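Local coordinates for NAD-dependent aldehyde dehydrogenase (PDB 3U4J), which probably oxidises aldehydes to carboxylic acids with NAD or NADP as the electron acceptor, as other aldehyde dehydrogenases do, at residues A69-F74 with N240-A245. Numbering follows the deposited sequence.
Sequences AARKAF and NVDMVA
With CG swung away from the backbone N (chi1 -163°) and the chain then bent at chi2 and chi3, Arg-71 leaves helix 60-75 and brings NH1 between two acceptors, the carbonyl of Asn-240 and the carboxylate of Asp-242. The charged bond is the shorter: Arg-71 NH1 donates to Asp-242 OD1 at 2.8 Å, a salt bridge in which the oxygen is reached from the syn side but with the donor tilted out of the carboxylate plane. The two flat groups stand nearly upright to one another, guanidinium and carboxylate planes 79° apart, and this is a one-nitrogen grip rather than a two-pronged pairing. The second bond runs from Arg-71 NH1 to Asn-240 O over 3.1 Å, and here the donor sits well above the carbonyl plane. Nearer the helix, the aliphatic part of the arginine lies against the asparagine, with Arg-71 CD 3.5 Å from Asn-240 CB.

These residues lie in the dinucleotide-binding, Rossmann-like part of the aldehyde dehydrogenase fold: the loop at 240-242 leads straight into strand 243-247, which runs parallel to strand 153-168 in the sheet. Asp-242 OD1 also accepts a hydrogen bond from the backbone N of Val-164 on that neighbouring strand, so one carboxylate oxygen serves both the sheet and the helix. Arg-71 NE forms a salt bridge with Asp-75, the last residue of the same helix, which helps fix the turn of the guanidinium. A leucine in place of Arg-71 would probably leave the Asn-240 carbonyl without this donor and Asp-242 OD1 without this positive partner. Arg-450 of a second subunit packs on Arg-71, placing this surface contact beside a subunit interface of the tetramer.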
ATOM      1  N   ALA A  69      15.878 -18.421 -25.744  1.00 10.21           N
ATOM      2  CA  ALA A  69      16.936 -17.935 -24.818  1.00 10.45           C
ATOM      3  C   ALA A  69      16.311 -17.298 -23.566  1.00 10.48           C
ATOM      4  O   ALA A  69      16.769 -17.530 -22.455  1.00 10.34           O
ATOM      5  CB  ALA A  69      17.842 -16.959 -25.504  1.00 10.55           C
ATOM      6  N   ALA A  70      15.241 -16.530 -23.754  1.00  9.81           N
ATOM      7  CA  ALA A  70      14.508 -15.935 -22.624  1.00  9.81           C
ATOM      8  C   ALA A  70      13.872 -17.011 -21.781  1.00  9.41           C
ATOM      9  O   ALA A  70      13.862 -16.922 -20.570  1.00  8.99           O
ATOM     10  CB  ALA A  70      13.432 -14.970 -23.132  1.00  7.84           C
ATOM     11  N   ARG A  71      13.303 -18.016 -22.445  1.00 10.09           N
ATOM     12  CA  ARG A  71      12.730 -19.184 -21.764  1.00 11.01           C
ATOM     13  C   ARG A  71      13.759 -19.892 -20.860  1.00 10.38           C
ATOM     14  O   ARG A  71      13.495 -20.175 -19.678  1.00 10.76           O
ATOM     15  CB  ARG A  71      12.140 -20.140 -22.804  1.00 10.51           C
ATOM     16  CG  ARG A  71      11.161 -21.191 -22.244  1.00 15.18           C
ATOM     17  CD  ARG A  71       9.797 -20.587 -21.877  1.00 14.91           C
ATOM     18  NE  ARG A  71       9.711 -20.395 -20.437  1.00 15.67           N
ATOM     19  CZ  ARG A  71       8.754 -19.731 -19.804  1.00 16.40           C
ATOM     20  NH1 ARG A  71       7.757 -19.166 -20.466  1.00 15.99           N
ATOM     21  NH2 ARG A  71       8.808 -19.633 -18.488  1.00 16.56           N
ATOM     22  N   LYS A  72      14.926 -20.170 -21.423  1.00 11.49           N
ATOM     23  CA  LYS A  72      16.011 -20.815 -20.678  1.00 11.84           C
ATOM     24  C   LYS A  72      16.471 -19.894 -19.551  1.00 11.00           C
ATOM     25  O   LYS A  72      16.614 -20.339 -18.409  1.00 11.61           O
ATOM     26  CB  LYS A  72      17.172 -21.153 -21.624  1.00 13.31           C
ATOM     27  CG  LYS A  72      18.355 -21.864 -20.913  1.00 16.47           C
ATOM     28  CD  LYS A  72      19.466 -22.331 -21.902  1.00 23.35           C
ATOM     29  CE  LYS A  72      19.919 -21.217 -22.867  1.00 27.57           C
ATOM     30  NZ  LYS A  72      21.322 -21.402 -23.402  1.00 31.85           N
ATOM     31  N   ALA A  73      16.638 -18.599 -19.847  1.00 10.21           N
ATOM     32  CA  ALA A  73      17.060 -17.639 -18.807  1.00  9.78           C
ATOM     33  C   ALA A  73      16.111 -17.615 -17.619  1.00  8.76           C
ATOM     34  O   ALA A  73      16.554 -17.549 -16.488  1.00 10.02           O
ATOM     35  CB  ALA A  73      17.239 -16.223 -19.389  1.00  8.83           C
ATOM     36  N   PHE A  74      14.810 -17.675 -17.885  1.00  9.38           N
ATOM     37  CA  PHE A  74      13.807 -17.672 -16.841  1.00  9.91           C
ATOM     38  C   PHE A  74      13.666 -19.010 -16.090  1.00 11.94           C
ATOM     39  O   PHE A  74      13.585 -19.032 -14.844  1.00 11.01           O
ATOM     40  CB  PHE A  74      12.443 -17.306 -17.399  1.00 10.08           C
ATOM     41  CG  PHE A  74      11.436 -17.042 -16.321  1.00 12.15           C
ATOM     42  CD1 PHE A  74      10.545 -18.024 -15.923  1.00 13.20           C
ATOM     43  CD2 PHE A  74      11.433 -15.816 -15.652  1.00 11.18           C
ATOM     44  CE1 PHE A  74       9.631 -17.781 -14.885  1.00 15.89           C
ATOM     45  CE2 PHE A  74      10.542 -15.571 -14.628  1.00 13.70           C
ATOM     46  CZ  PHE A  74       9.635 -16.555 -14.233  1.00 13.44           C
ATOM     47  N   ASN A 240       5.932 -20.352 -25.634  1.00 15.30           N
ATOM     48  CA  ASN A 240       6.909 -20.063 -24.601  1.00 15.01           C
ATOM     49  C   ASN A 240       6.960 -18.557 -24.231  1.00 14.03           C
ATOM     50  O   ASN A 240       7.767 -18.155 -23.414  1.00 13.12           O
ATOM     51  CB  ASN A 240       8.311 -20.530 -25.030  1.00 14.98           C
ATOM     52  CG  ASN A 240       8.477 -22.030 -25.000  1.00 17.28           C
ATOM     53  OD1 ASN A 240       7.942 -22.726 -24.141  1.00 20.37           O
ATOM     54  ND2 ASN A 240       9.251 -22.535 -25.941  1.00 21.41           N
ATOM     55  N   VAL A 241       6.113 -17.746 -24.856  1.00 12.91           N
ATOM     56  CA  VAL A 241       5.927 -16.347 -24.444  1.00 12.07           C
ATOM     57  C   VAL A 241       4.741 -16.260 -23.472  1.00 12.00           C
ATOM     58  O   VAL A 241       3.680 -16.856 -23.720  1.00 11.87           O
ATOM     59  CB  VAL A 241       5.705 -15.439 -25.656  1.00 11.74           C
ATOM     60  CG1 VAL A 241       5.450 -13.990 -25.183  1.00 11.39           C
ATOM     61  CG2 VAL A 241       6.920 -15.508 -26.596  1.00 10.57           C
ATOM     62  N   ASP A 242       4.934 -15.558 -22.355  1.00 11.32           N
ATOM     63  CA  ASP A 242       3.904 -15.434 -21.307  1.00 12.02           C
ATOM     64  C   ASP A 242       3.072 -14.154 -21.430  1.00 11.58           C
ATOM     65  O   ASP A 242       1.950 -14.094 -20.966  1.00 12.45           O
ATOM     66  CB  ASP A 242       4.557 -15.541 -19.924  1.00 11.07           C
ATOM     67  CG  ASP A 242       5.281 -16.885 -19.744  1.00 15.32           C
ATOM     68  OD1 ASP A 242       6.515 -16.897 -19.495  1.00 13.12           O
ATOM     69  OD2 ASP A 242       4.590 -17.925 -19.912  1.00 13.03           O
HETATM   70  N   MSE A 243       3.624 -13.162 -22.108  1.00 11.01           N
HETATM   71  CA  MSE A 243       3.017 -11.858 -22.212  1.00 11.58           C
HETATM   72  C   MSE A 243       3.575 -11.099 -23.384  1.00 10.83           C
HETATM   73  O   MSE A 243       4.768 -11.191 -23.667  1.00 11.03           O
HETATM   74  CB  MSE A 243       3.329 -11.052 -20.935  1.00 11.00           C
HETATM   75  CG  MSE A 243       2.748  -9.662 -20.972  1.00 15.68           C
HETATM   76 SE   MSE A 243       2.897  -8.848 -19.175  1.00 27.59          SE
HETATM   77  CE  MSE A 243       2.112  -7.100 -19.696  1.00 17.68           C
ATOM     78  N   VAL A 244       2.722 -10.322 -24.041  1.00 10.53           N
ATOM     79  CA  VAL A 244       3.167  -9.356 -25.056  1.00 11.33           C
ATOM     80  C   VAL A 244       2.842  -7.951 -24.584  1.00 10.84           C
ATOM     81  O   VAL A 244       1.695  -7.670 -24.186  1.00 10.00           O
ATOM     82  CB  VAL A 244       2.438  -9.554 -26.411  1.00 11.82           C
ATOM     83  CG1 VAL A 244       2.998  -8.607 -27.446  1.00 13.29           C
ATOM     84  CG2 VAL A 244       2.620 -10.996 -26.895  1.00 14.24           C
ATOM     85  N   ALA A 245       3.846  -7.088 -24.616  1.00  9.64           N
ATOM     86  CA  ALA A 245       3.694  -5.685 -24.247  1.00  9.40           C
ATOM     87  C   ALA A 245       3.945  -4.914 -25.530  1.00  9.19           C
ATOM     88  O   ALA A 245       5.086  -4.829 -25.976  1.00 10.28           O
ATOM     89  CB  ALA A 245       4.726  -5.301 -23.202  1.00  9.41           C
TER